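PDB 6BS3: putative ATPase Rv3679 from Mycobacterium tuberculosis H37Rv, which hydrolyses ATP as one subunit of the heterodimeric BagAB complex, an ArsA/Get3-like ATPase needed for resistance to nitric oxide and to elevated glycerol. Local coordinates for residues Gly131-Ile141 with Arg171-Leu182; Ile95-Leu103 with Met116-Thr126. One frame throughout, in Å; residues are numbered along the deposited sequence.

Contact 1 (Gly131-Ile141 with Arg171-Leu182)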
loop_
_atom_site.group_PDB
_atom_site.type_symbol
_atom_site.label_atom_id
_atom_site.label_comp_id
_atom_site.label_asym_id
_atom_site.label_seq_id
_atom_site.Cartn_x
_atom_site.Cartn_y
_atom_site.Cartn_z
ATOM N N GLY A 131 -10.911 -17.529 7.700
ATOM C CA GLY A 131 -12.367 -17.583 7.605
ATOM C C GLY A 131 -13.031 -17.250 8.930
ATOM O O GLY A 131 -14.010 -16.503 8.957
ATOM N N LEU A 132 -12.482 -17.779 10.050
ATOM C CA LEU A 132 -12.965 -17.468 11.406
ATOM C C LEU A 132 -12.817 -15.941 11.663
ATOM O O LEU A 132 -13.738 -15.304 12.167
ATOM C CB LEU A 132 -12.167 -18.270 12.473
ATOM C CG LEU A 132 -12.524 -17.969 13.943
ATOM C CD1 LEU A 132 -13.987 -18.280 14.227
ATOM C CD2 LEU A 132 -11.622 -18.729 14.897
ATOM N N ARG A 133 -11.671 -15.372 11.266
ATOM C CA ARG A 133 -11.369 -13.957 11.364
ATOM C C ARG A 133 -12.451 -13.120 10.682
ATOM O O ARG A 133 -13.050 -12.278 11.340
ATOM C CB ARG A 133 -9.987 -13.698 10.745
ATOM C CG ARG A 133 -9.250 -12.493 11.296
ATOM C CD ARG A 133 -7.764 -12.646 11.033
ATOM N NE ARG A 133 -7.479 -12.711 9.600
ATOM C CZ ARG A 133 -6.655 -13.586 9.033
ATOM N NH1 ARG A 133 -6.012 -14.482 9.774
ATOM N NH2 ARG A 133 -6.466 -13.573 7.723
ATOM N N ASP A 134 -12.764 -13.415 9.402
ATOM C CA ASP A 134 -13.788 -12.703 8.624
ATOM C C ASP A 134 -15.211 -12.874 9.185
ATOM O O ASP A 134 -16.001 -11.935 9.087
ATOM C CB ASP A 134 -13.711 -13.085 7.127
ATOM C CG ASP A 134 -12.380 -12.733 6.447
ATOM O OD1 ASP A 134 -11.631 -11.890 6.995
ATOM O OD2 ASP A 134 -12.090 -13.305 5.373
ATOM N N VAL A 135 -15.541 -14.063 9.754
ATOM C CA VAL A 135 -16.827 -14.353 10.397
ATOM C C VAL A 135 -16.977 -13.443 11.631
ATOM O O VAL A 135 -18.031 -12.844 11.822
ATOM C CB VAL A 135 -16.987 -15.871 10.751
ATOM C CG1 VAL A 135 -18.044 -16.112 11.839
ATOM C CG2 VAL A 135 -17.303 -16.693 9.511
ATOM N N LEU A 136 -15.920 -13.333 12.452
ATOM C CA LEU A 136 -15.920 -12.500 13.653
ATOM C C LEU A 136 -16.099 -11.026 13.312
ATOM O O LEU A 136 -16.883 -10.354 13.971
ATOM C CB LEU A 136 -14.620 -12.695 14.474
ATOM C CG LEU A 136 -14.387 -14.087 15.078
ATOM C CD1 LEU A 136 -12.985 -14.206 15.652
ATOM C CD2 LEU A 136 -15.424 -14.419 16.134
ATOM N N LEU A 137 -15.381 -10.541 12.277
ATOM C CA LEU A 137 -15.370 -9.147 11.840
ATOM C C LEU A 137 -16.660 -8.706 11.181
ATOM O O LEU A 137 -17.210 -7.698 11.607
ATOM C CB LEU A 137 -14.158 -8.829 10.939
ATOM C CG LEU A 137 -12.778 -9.035 11.567
ATOM C CD1 LEU A 137 -11.690 -9.079 10.515
ATOM C CD2 LEU A 137 -12.488 -7.987 12.626
ATOM N N THR A 138 -17.156 -9.446 10.173
ATOM C CA THR A 138 -18.408 -9.101 9.479
ATOM C C THR A 138 -19.606 -9.299 10.430
ATOM O O THR A 138 -20.618 -8.604 10.301
ATOM C CB THR A 138 -18.592 -9.919 8.169
ATOM O OG1 THR A 138 -18.665 -11.316 8.492
ATOM C CG2 THR A 138 -17.497 -9.652 7.132
ATOM N N GLY A 139 -19.478 -10.257 11.345
ATOM C CA GLY A 139 -20.507 -10.543 12.342
ATOM C C GLY A 139 -20.653 -9.406 13.335
ATOM O O GLY A 139 -21.772 -9.046 13.699
ATOM N N LYS A 140 -19.528 -8.807 13.755
ATOM C CA LYS A 140 -19.516 -7.663 14.675
ATOM C C LYS A 140 -20.037 -6.412 13.965
ATOM O O LYS A 140 -20.764 -5.634 14.574
ATOM C CB LYS A 140 -18.111 -7.429 15.279
ATOM C CG LYS A 140 -18.009 -6.228 16.235
ATOM C CD LYS A 140 -18.882 -6.377 17.464
ATOM C CE LYS A 140 -18.970 -5.101 18.256
ATOM N NZ LYS A 140 -19.973 -5.209 19.348
ATOM N N ILE A 141 -19.669 -6.231 12.682
ATOM C CA ILE A 141 -20.127 -5.125 11.840
ATOM C C ILE A 141 -21.666 -5.194 11.758
ATOM O O ILE A 141 -22.327 -4.196 12.028
ATOM C CB ILE A 141 -19.454 -5.180 10.440
ATOM C CG1 ILE A 141 -17.949 -4.758 10.522
ATOM C CG2 ILE A 141 -20.236 -4.320 9.407
ATOM C CD1 ILE A 141 -17.095 -5.080 9.134
ATOM N N ARG A 171 -13.115 -11.384 -0.930
ATOM C CA ARG A 171 -12.958 -12.515 -0.011
ATOM C C ARG A 171 -13.470 -12.168 1.403
ATOM O O ARG A 171 -14.153 -12.990 2.025
ATOM C CB ARG A 171 -11.486 -12.979 0.018
ATOM C CG ARG A 171 -11.133 -14.046 1.093
ATOM C CD ARG A 171 -11.792 -15.406 0.866
ATOM N NE ARG A 171 -11.512 -15.949 -0.469
ATOM C CZ ARG A 171 -10.532 -16.804 -0.749
ATOM N NH1 ARG A 171 -9.730 -17.247 0.213
ATOM N NH2 ARG A 171 -10.348 -17.227 -1.994
ATOM N N PHE A 172 -13.177 -10.946 1.893
ATOM C CA PHE A 172 -13.641 -10.477 3.203
ATOM C C PHE A 172 -15.176 -10.525 3.335
ATOM O O PHE A 172 -15.695 -10.818 4.420
ATOM C CB PHE A 172 -13.121 -9.058 3.489
ATOM C CG PHE A 172 -13.647 -8.421 4.759
ATOM C CD1 PHE A 172 -13.245 -8.884 6.009
ATOM C CD2 PHE A 172 -14.526 -7.343 4.704
ATOM C CE1 PHE A 172 -13.726 -8.290 7.184
ATOM C CE2 PHE A 172 -15.003 -6.742 5.884
ATOM C CZ PHE A 172 -14.598 -7.220 7.112
ATOM N N LEU A 173 -15.894 -10.231 2.228
ATOM C CA LEU A 173 -17.357 -10.213 2.209
ATOM C C LEU A 173 -17.959 -11.527 1.710
ATOM O O LEU A 173 -19.176 -11.624 1.560
ATOM C CB LEU A 173 -17.879 -8.993 1.416
ATOM C CG LEU A 173 -17.393 -7.625 1.933
ATOM C CD1 LEU A 173 -17.620 -6.544 0.913
ATOM C CD2 LEU A 173 -17.990 -7.290 3.297
ATOM N N ASP A 174 -17.116 -12.546 1.497
ATOM C CA ASP A 174 -17.567 -13.858 1.053
ATOM C C ASP A 174 -17.886 -14.729 2.279
ATOM O O ASP A 174 -17.065 -15.537 2.725
ATOM C CB ASP A 174 -16.535 -14.489 0.107
ATOM C CG ASP A 174 -17.035 -15.637 -0.744
ATOM O OD1 ASP A 174 -18.129 -16.179 -0.443
ATOM O OD2 ASP A 174 -16.329 -16.009 -1.703
ATOM N N VAL A 175 -19.081 -14.517 2.838
ATOM C CA VAL A 175 -19.592 -15.189 4.043
ATOM C C VAL A 175 -19.700 -16.722 3.857
ATOM O O VAL A 175 -19.379 -17.467 4.778
ATOM C CB VAL A 175 -20.921 -14.535 4.526
ATOM C CG1 VAL A 175 -21.394 -15.112 5.864
ATOM C CG2 VAL A 175 -20.767 -13.022 4.636
ATOM N N THR A 176 -20.093 -17.176 2.663
ATOM C CA THR A 176 -20.210 -18.596 2.318
ATOM C C THR A 176 -18.835 -19.277 2.398
ATOM O O THR A 176 -18.746 -20.331 3.025
ATOM C CB THR A 176 -20.950 -18.752 0.975
ATOM O OG1 THR A 176 -22.285 -18.271 1.157
ATOM C CG2 THR A 176 -20.996 -20.191 0.475
ATOM N N LYS A 177 -17.768 -18.659 1.834
ATOM C CA LYS A 177 -16.418 -19.222 1.911
ATOM C C LYS A 177 -15.836 -19.180 3.330
ATOM O O LYS A 177 -15.192 -20.152 3.739
ATOM C CB LYS A 177 -15.446 -18.584 0.897
ATOM C CG LYS A 177 -15.635 -19.076 -0.540
ATOM C CD LYS A 177 -15.174 -20.530 -0.779
ATOM C CE LYS A 177 -15.803 -21.129 -2.019
ATOM N NZ LYS A 177 -15.241 -22.470 -2.336
ATOM N N ALA A 178 -16.075 -18.082 4.085
ATOM C CA ALA A 178 -15.579 -17.944 5.453
ATOM C C ALA A 178 -16.148 -19.017 6.407
ATOM O O ALA A 178 -15.399 -19.596 7.196
ATOM C CB ALA A 178 -15.866 -16.544 5.985
ATOM N N VAL A 179 -17.452 -19.294 6.307
ATOM C CA VAL A 179 -18.181 -20.251 7.143
ATOM C C VAL A 179 -17.818 -21.716 6.793
ATOM O O VAL A 179 -17.874 -22.575 7.674
ATOM C CB VAL A 179 -19.708 -19.943 7.075
ATOM C CG1 VAL A 179 -20.556 -21.044 7.684
ATOM C CG2 VAL A 179 -20.025 -18.613 7.749
ATOM N N SER A 180 -17.399 -21.986 5.536
ATOM C CA SER A 180 -17.035 -23.324 5.028
ATOM C C SER A 180 -15.937 -24.053 5.826
ATOM O O SER A 180 -15.876 -25.278 5.792
ATOM C CB SER A 180 -16.647 -23.254 3.551
ATOM O OG SER A 180 -15.309 -22.819 3.362
ATOM N N ASP A 181 -15.074 -23.303 6.516
ATOM C CA ASP A 181 -13.961 -23.845 7.295
ATOM C C ASP A 181 -14.237 -23.801 8.800
ATOM O O ASP A 181 -13.318 -23.973 9.611
ATOM C CB ASP A 181 -12.649 -23.120 6.930
ATOM C CG ASP A 181 -12.300 -23.233 5.457
ATOM O OD1 ASP A 181 -11.697 -24.261 5.066
ATOM O OD2 ASP A 181 -12.643 -22.300 4.691
ATOM N N LEU A 182 -15.510 -23.581 9.166
ATOM C CA LEU A 182 -15.955 -23.562 10.556
ATOM C C LEU A 182 -16.766 -24.825 10.863
ATOM O O LEU A 182 -17.245 -25.492 9.938
ATOM C CB LEU A 182 -16.780 -22.304 10.872
ATOM C CG LEU A 182 -16.097 -20.928 10.796
ATOM C CD1 LEU A 182 -16.969 -19.893 11.448
ATOM C CD2 LEU A 182 -14.727 -20.921 11.483
#

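Contact 2 (Ile95-Leu103 with Met116-Thr126)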
loop_
_atom_site.group_PDB
_atom_site.type_symbol
_atom_site.label_atom_id
_atom_site.label_comp_id
_atom_site.label_asym_id
_atom_site.label_seq_id
_atom_site.Cartn_x
_atom_site.Cartn_y
_atom_site.Cartn_z
ATOM N N ILE A 95 -9.649 -8.376 17.374
ATOM C CA ILE A 95 -10.015 -9.732 16.927
ATOM C C ILE A 95 -9.908 -10.768 18.060
ATOM O O ILE A 95 -10.743 -11.669 18.145
ATOM C CB ILE A 95 -9.257 -10.179 15.627
ATOM C CG1 ILE A 95 -9.955 -11.374 14.937
ATOM C CG2 ILE A 95 -7.766 -10.480 15.868
ATOM C CD1 ILE A 95 -11.248 -11.073 14.300
ATOM N N GLU A 96 -8.907 -10.605 18.940
ATOM C CA GLU A 96 -8.677 -11.483 20.086
ATOM C C GLU A 96 -9.839 -11.389 21.076
ATOM O O GLU A 96 -10.423 -12.418 21.410
ATOM C CB GLU A 96 -7.317 -11.183 20.711
ATOM C CG GLU A 96 -7.065 -11.876 22.036
ATOM C CD GLU A 96 -5.607 -12.168 22.340
ATOM O OE1 GLU A 96 -5.360 -12.822 23.376
ATOM O OE2 GLU A 96 -4.716 -11.748 21.561
ATOM N N ALA A 97 -10.249 -10.155 21.437
ATOM C CA ALA A 97 -11.398 -9.906 22.322
ATOM C C ALA A 97 -12.722 -10.315 21.650
ATOM O O ALA A 97 -13.601 -10.832 22.340
ATOM C CB ALA A 97 -11.438 -8.445 22.754
ATOM N N ALA A 98 -12.840 -10.139 20.303
ATOM C CA ALA A 98 -14.035 -10.554 19.529
ATOM C C ALA A 98 -14.170 -12.086 19.517
ATOM O O ALA A 98 -15.283 -12.598 19.605
ATOM C CB ALA A 98 -13.994 -9.998 18.104
ATOM N N PHE A 99 -13.041 -12.812 19.457
ATOM C CA PHE A 99 -13.035 -14.280 19.501
ATOM C C PHE A 99 -13.507 -14.814 20.878
ATOM O O PHE A 99 -14.300 -15.755 20.914
ATOM C CB PHE A 99 -11.665 -14.859 19.079
ATOM C CG PHE A 99 -11.599 -16.372 19.016
ATOM C CD1 PHE A 99 -12.578 -17.102 18.353
ATOM C CD2 PHE A 99 -10.559 -17.065 19.622
ATOM C CE1 PHE A 99 -12.528 -18.500 18.319
ATOM C CE2 PHE A 99 -10.495 -18.460 19.562
ATOM C CZ PHE A 99 -11.475 -19.169 18.905
ATOM N N LEU A 100 -13.069 -14.170 21.992
ATOM C CA LEU A 100 -13.484 -14.513 23.366
ATOM C C LEU A 100 -14.974 -14.229 23.581
ATOM O O LEU A 100 -15.661 -15.019 24.224
ATOM C CB LEU A 100 -12.656 -13.757 24.429
ATOM C CG LEU A 100 -11.132 -13.907 24.425
ATOM C CD1 LEU A 100 -10.531 -13.163 25.587
ATOM C CD2 LEU A 100 -10.717 -15.332 24.523
ATOM N N GLU A 101 -15.463 -13.106 23.034
ATOM C CA GLU A 101 -16.865 -12.682 23.061
ATOM C C GLU A 101 -17.734 -13.766 22.389
ATOM O O GLU A 101 -18.791 -14.120 22.894
ATOM C CB GLU A 101 -16.982 -11.381 22.254
ATOM C CG GLU A 101 -17.648 -10.199 22.932
ATOM C CD GLU A 101 -17.578 -8.900 22.143
ATOM O OE1 GLU A 101 -17.450 -8.939 20.893
ATOM O OE2 GLU A 101 -17.653 -7.832 22.792
ATOM N N TYR A 102 -17.259 -14.291 21.247
ATOM C CA TYR A 102 -17.899 -15.316 20.428
ATOM C C TYR A 102 -17.933 -16.650 21.166
ATOM O O TYR A 102 -19.006 -17.236 21.275
ATOM C CB TYR A 102 -17.139 -15.398 19.097
ATOM C CG TYR A 102 -17.513 -16.501 18.135
ATOM C CD1 TYR A 102 -18.399 -16.266 17.089
ATOM C CD2 TYR A 102 -16.838 -17.716 18.149
ATOM C CE1 TYR A 102 -18.671 -17.246 16.134
ATOM C CE2 TYR A 102 -17.106 -18.706 17.207
ATOM C CZ TYR A 102 -18.023 -18.466 16.199
ATOM O OH TYR A 102 -18.283 -19.437 15.263
ATOM N N LEU A 103 -16.781 -17.114 21.701
ATOM C CA LEU A 103 -16.682 -18.359 22.468
ATOM C C LEU A 103 -17.636 -18.357 23.656
ATOM O O LEU A 103 -18.327 -19.347 23.891
ATOM C CB LEU A 103 -15.247 -18.587 22.965
ATOM C CG LEU A 103 -14.259 -19.205 21.986
ATOM C CD1 LEU A 103 -12.856 -19.083 22.513
ATOM C CD2 LEU A 103 -14.560 -20.662 21.747
ATOM N N MET A 116 -6.773 -19.464 27.059
ATOM C CA MET A 116 -6.118 -19.372 25.747
ATOM C C MET A 116 -5.359 -18.053 25.578
ATOM O O MET A 116 -4.308 -18.035 24.943
ATOM C CB MET A 116 -7.150 -19.476 24.619
ATOM C CG MET A 116 -7.775 -20.827 24.477
ATOM S SD MET A 116 -9.023 -20.754 23.187
ATOM C CE MET A 116 -8.008 -21.065 21.737
ATOM N N ARG A 117 -5.921 -16.950 26.101
ATOM C CA ARG A 117 -5.332 -15.611 26.045
ATOM C C ARG A 117 -3.976 -15.600 26.801
ATOM O O ARG A 117 -2.994 -15.067 26.289
ATOM C CB ARG A 117 -6.328 -14.576 26.607
ATOM C CG ARG A 117 -5.802 -13.142 26.692
ATOM C CD ARG A 117 -6.786 -12.176 27.333
ATOM N NE ARG A 117 -7.090 -12.515 28.724
ATOM C CZ ARG A 117 -8.238 -12.219 29.327
ATOM N NH1 ARG A 117 -9.189 -11.560 28.674
ATOM N NH2 ARG A 117 -8.447 -12.582 30.585
ATOM N N ARG A 118 -3.919 -16.275 27.962
ATOM C CA ARG A 118 -2.734 -16.388 28.819
ATOM C C ARG A 118 -1.582 -17.211 28.209
ATOM O O ARG A 118 -0.496 -17.208 28.790
ATOM C CB ARG A 118 -3.111 -16.932 30.218
ATOM C CG ARG A 118 -4.131 -16.081 30.969
ATOM C CD ARG A 118 -4.445 -16.670 32.332
ATOM N NE ARG A 118 -5.728 -16.186 32.852
ATOM C CZ ARG A 118 -6.772 -16.963 33.139
ATOM N NH1 ARG A 118 -6.694 -18.280 32.981
ATOM N NH2 ARG A 118 -7.896 -16.430 33.598
ATOM N N ILE A 119 -1.814 -17.921 27.067
ATOM C CA ILE A 119 -0.813 -18.758 26.371
ATOM C C ILE A 119 -0.699 -18.410 24.859
ATOM O O ILE A 119 -0.115 -19.188 24.091
ATOM C CB ILE A 119 -1.011 -20.297 26.611
ATOM C CG1 ILE A 119 -2.374 -20.811 26.097
ATOM C CG2 ILE A 119 -0.778 -20.685 28.076
ATOM C CD1 ILE A 119 -2.315 -22.138 25.347
ATOM N N GLY A 120 -1.262 -17.257 24.467
ATOM C CA GLY A 120 -1.259 -16.724 23.107
ATOM C C GLY A 120 -1.988 -17.549 22.065
ATOM O O GLY A 120 -1.698 -17.415 20.871
ATOM N N ALA A 121 -2.966 -18.379 22.496
ATOM C CA ALA A 121 -3.721 -19.303 21.631
ATOM C C ALA A 121 -4.849 -18.659 20.828
ATOM O O ALA A 121 -5.333 -19.264 19.867
ATOM C CB ALA A 121 -4.247 -20.481 22.444
ATOM N N VAL A 122 -5.275 -17.447 21.215
ATOM C CA VAL A 122 -6.343 -16.715 20.516
ATOM C C VAL A 122 -5.729 -16.079 19.266
ATOM O O VAL A 122 -6.327 -16.157 18.190
ATOM C CB VAL A 122 -7.077 -15.694 21.431
ATOM C CG1 VAL A 122 -8.244 -15.033 20.709
ATOM C CG2 VAL A 122 -7.554 -16.353 22.724
ATOM N N GLU A 123 -4.502 -15.509 19.408
ATOM C CA GLU A 123 -3.678 -14.943 18.327
ATOM C C GLU A 123 -3.439 -16.027 17.291
ATOM O O GLU A 123 -3.621 -15.776 16.104
ATOM C CB GLU A 123 -2.307 -14.492 18.862
ATOM C CG GLU A 123 -2.321 -13.184 19.630
ATOM C CD GLU A 123 -1.198 -13.031 20.639
ATOM O OE1 GLU A 123 -0.017 -12.996 20.221
ATOM O OE2 GLU A 123 -1.502 -12.935 21.852
ATOM N N PHE A 124 -3.081 -17.244 17.753
ATOM C CA PHE A 124 -2.823 -18.413 16.931
ATOM C C PHE A 124 -4.041 -18.803 16.104
ATOM O O PHE A 124 -3.950 -18.792 14.878
ATOM C CB PHE A 124 -2.322 -19.574 17.809
ATOM C CG PHE A 124 -1.927 -20.822 17.053
ATOM C CD1 PHE A 124 -0.673 -20.926 16.452
ATOM C CD2 PHE A 124 -2.801 -21.895 16.943
ATOM C CE1 PHE A 124 -0.309 -22.078 15.751
ATOM C CE2 PHE A 124 -2.438 -23.040 16.235
ATOM C CZ PHE A 124 -1.190 -23.128 15.654
ATOM N N ALA A 125 -5.180 -19.113 16.768
ATOM C CA ALA A 125 -6.466 -19.527 16.170
ATOM C C ALA A 125 -6.978 -18.553 15.109
ATOM O O ALA A 125 -7.424 -18.994 14.043
ATOM C CB ALA A 125 -7.515 -19.710 17.261
ATOM N N THR A 126 -6.913 -17.228 15.397
ATOM C CA THR A 126 -7.335 -16.169 14.459
ATOM C C THR A 126 -6.375 -16.097 13.259
ATOM O O THR A 126 -6.834 -15.913 12.131
ATOM C CB THR A 126 -7.552 -14.823 15.179
ATOM O OG1 THR A 126 -6.421 -14.527 16.001
ATOM C CG2 THR A 126 -8.804 -14.827 16.058
HETATM O O HOH W 1 -3.906 -14.890 22.085
#

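Contact 1 (Gly131-Ile141 with Arg171-Leu182)
Phe172 lays its ring over the methyl of Thr138, a CH-pi contact with CG2 4.0 Å from the ring centroid, and sits as a knob in a hole formed by Asp134, Leu137, Thr138 and Ile141. In this P-loop ATPase of the ArsA family, helix 130-146 is thereby packed against the two short helices 169-172 and 175-179. In Phe172, CG anti to the backbone N (chi1 174°) carries the ring in toward helix 131-141; Asp134 OD1 lies in the ring plane, 3.6 Å from Phe172 CD1, and Ile141 CD1 lies in that plane too, further round the rim at CZ. Thr138 has its OG1 turned back to bond Asp134 O, which presents the methyl to the ring.

Further along, helix 175-179 crosses helix 131-141 at -127°, 8.3 Å between axes. The backbones come nearest where Gly131 CA lies 3.9 Å from Ala178 CA, with no side chain on the glycine between them. Val135 and Leu182 meet tip to tip, while Val179 crosses Val135 at about a right angle. No hydrogen bond spans the two segments. At the close approach, Ala178 CB rests 3.5 Å from Gly131 O.

Contact 2 (Ile95-Leu103 with Met116-Thr126)
Helix 95-103 and helix 121-126 cross almost perpendicularly, at 92°, with 9.4 Å between their axes; the backbones come nearest at Glu96 and Val122. Ahead of the second helix, the chain leaves helix 110-117 through a Schellman motif: Gly120, at positive phi, is the C-prime residue and Ala121 N bonds back to Met116 O. Gly120 is also the N-cap of the next helix, so the corner is made in very few residues.

Phe99 is the knob, seated among Met116, Val122, Ala125 and Thr126. Val122 CG1 meets the ring edge in its plane, only 3.3 Å from Phe99 CD2, while Leu103 CD1 from Phe99's own helix lies over one face, offset toward the rim. The other branch of Val122, CG2, packs on Leu100 CD2, so the two methyls of one valine serve two successive residues of the crossing helix. At the Ile95 end, Ile95 CG1 slides past Thr126 CG2 at 3.8 Å.

The outer side is polar. Glu96, its chain extended, crosses over Val122 and brings its carboxylate beside that of Glu123, with Glu96 OE2 and Glu123 OE2 3.4 Å apart. A water bridges the two carboxylates, donating to Glu96 OE1 and Glu123 OE2 and accepting from Glu123 N at 2.8 Å. Arg117 offers Glu96 OE1 its aliphatic CG, and its NH1 lies near Leu100 CD1; the charged atoms themselves do not meet.

On the inner side, helix 130-146 packs against helix 95-107 through Leu132, Leu136 and Leu137. Met116 and Ala125 also pack on apolar side chains of the partner protein chain. Helix 95-107 follows strand 86-92, next to the outermost strand of the sheet.

Both contacts share one helical cluster, their centres about 16 Å apart, and helix 130-146 joins them: it is half of contact 1 and packs on helix 95-107 of contact 2. Leu132 CD2 lies 3.5 Å from Phe99 CE1, and Arg133 NH1 probably bonds Thr126 O across the junction between successive helices. Contact 1 is the more buried and the nearer to the nucleotide, with the Phe172 side chain about 10 Å from that of Lys34, an ATP-binding residue. Contact 2 lies further out. Each seats a phenylalanine as a knob, and neither has a direct hydrogen bond across its segments; contact 1 is mostly apolar, while contact 2 adds a polar, water-bridged rim of Glu96, Glu123 and Arg117.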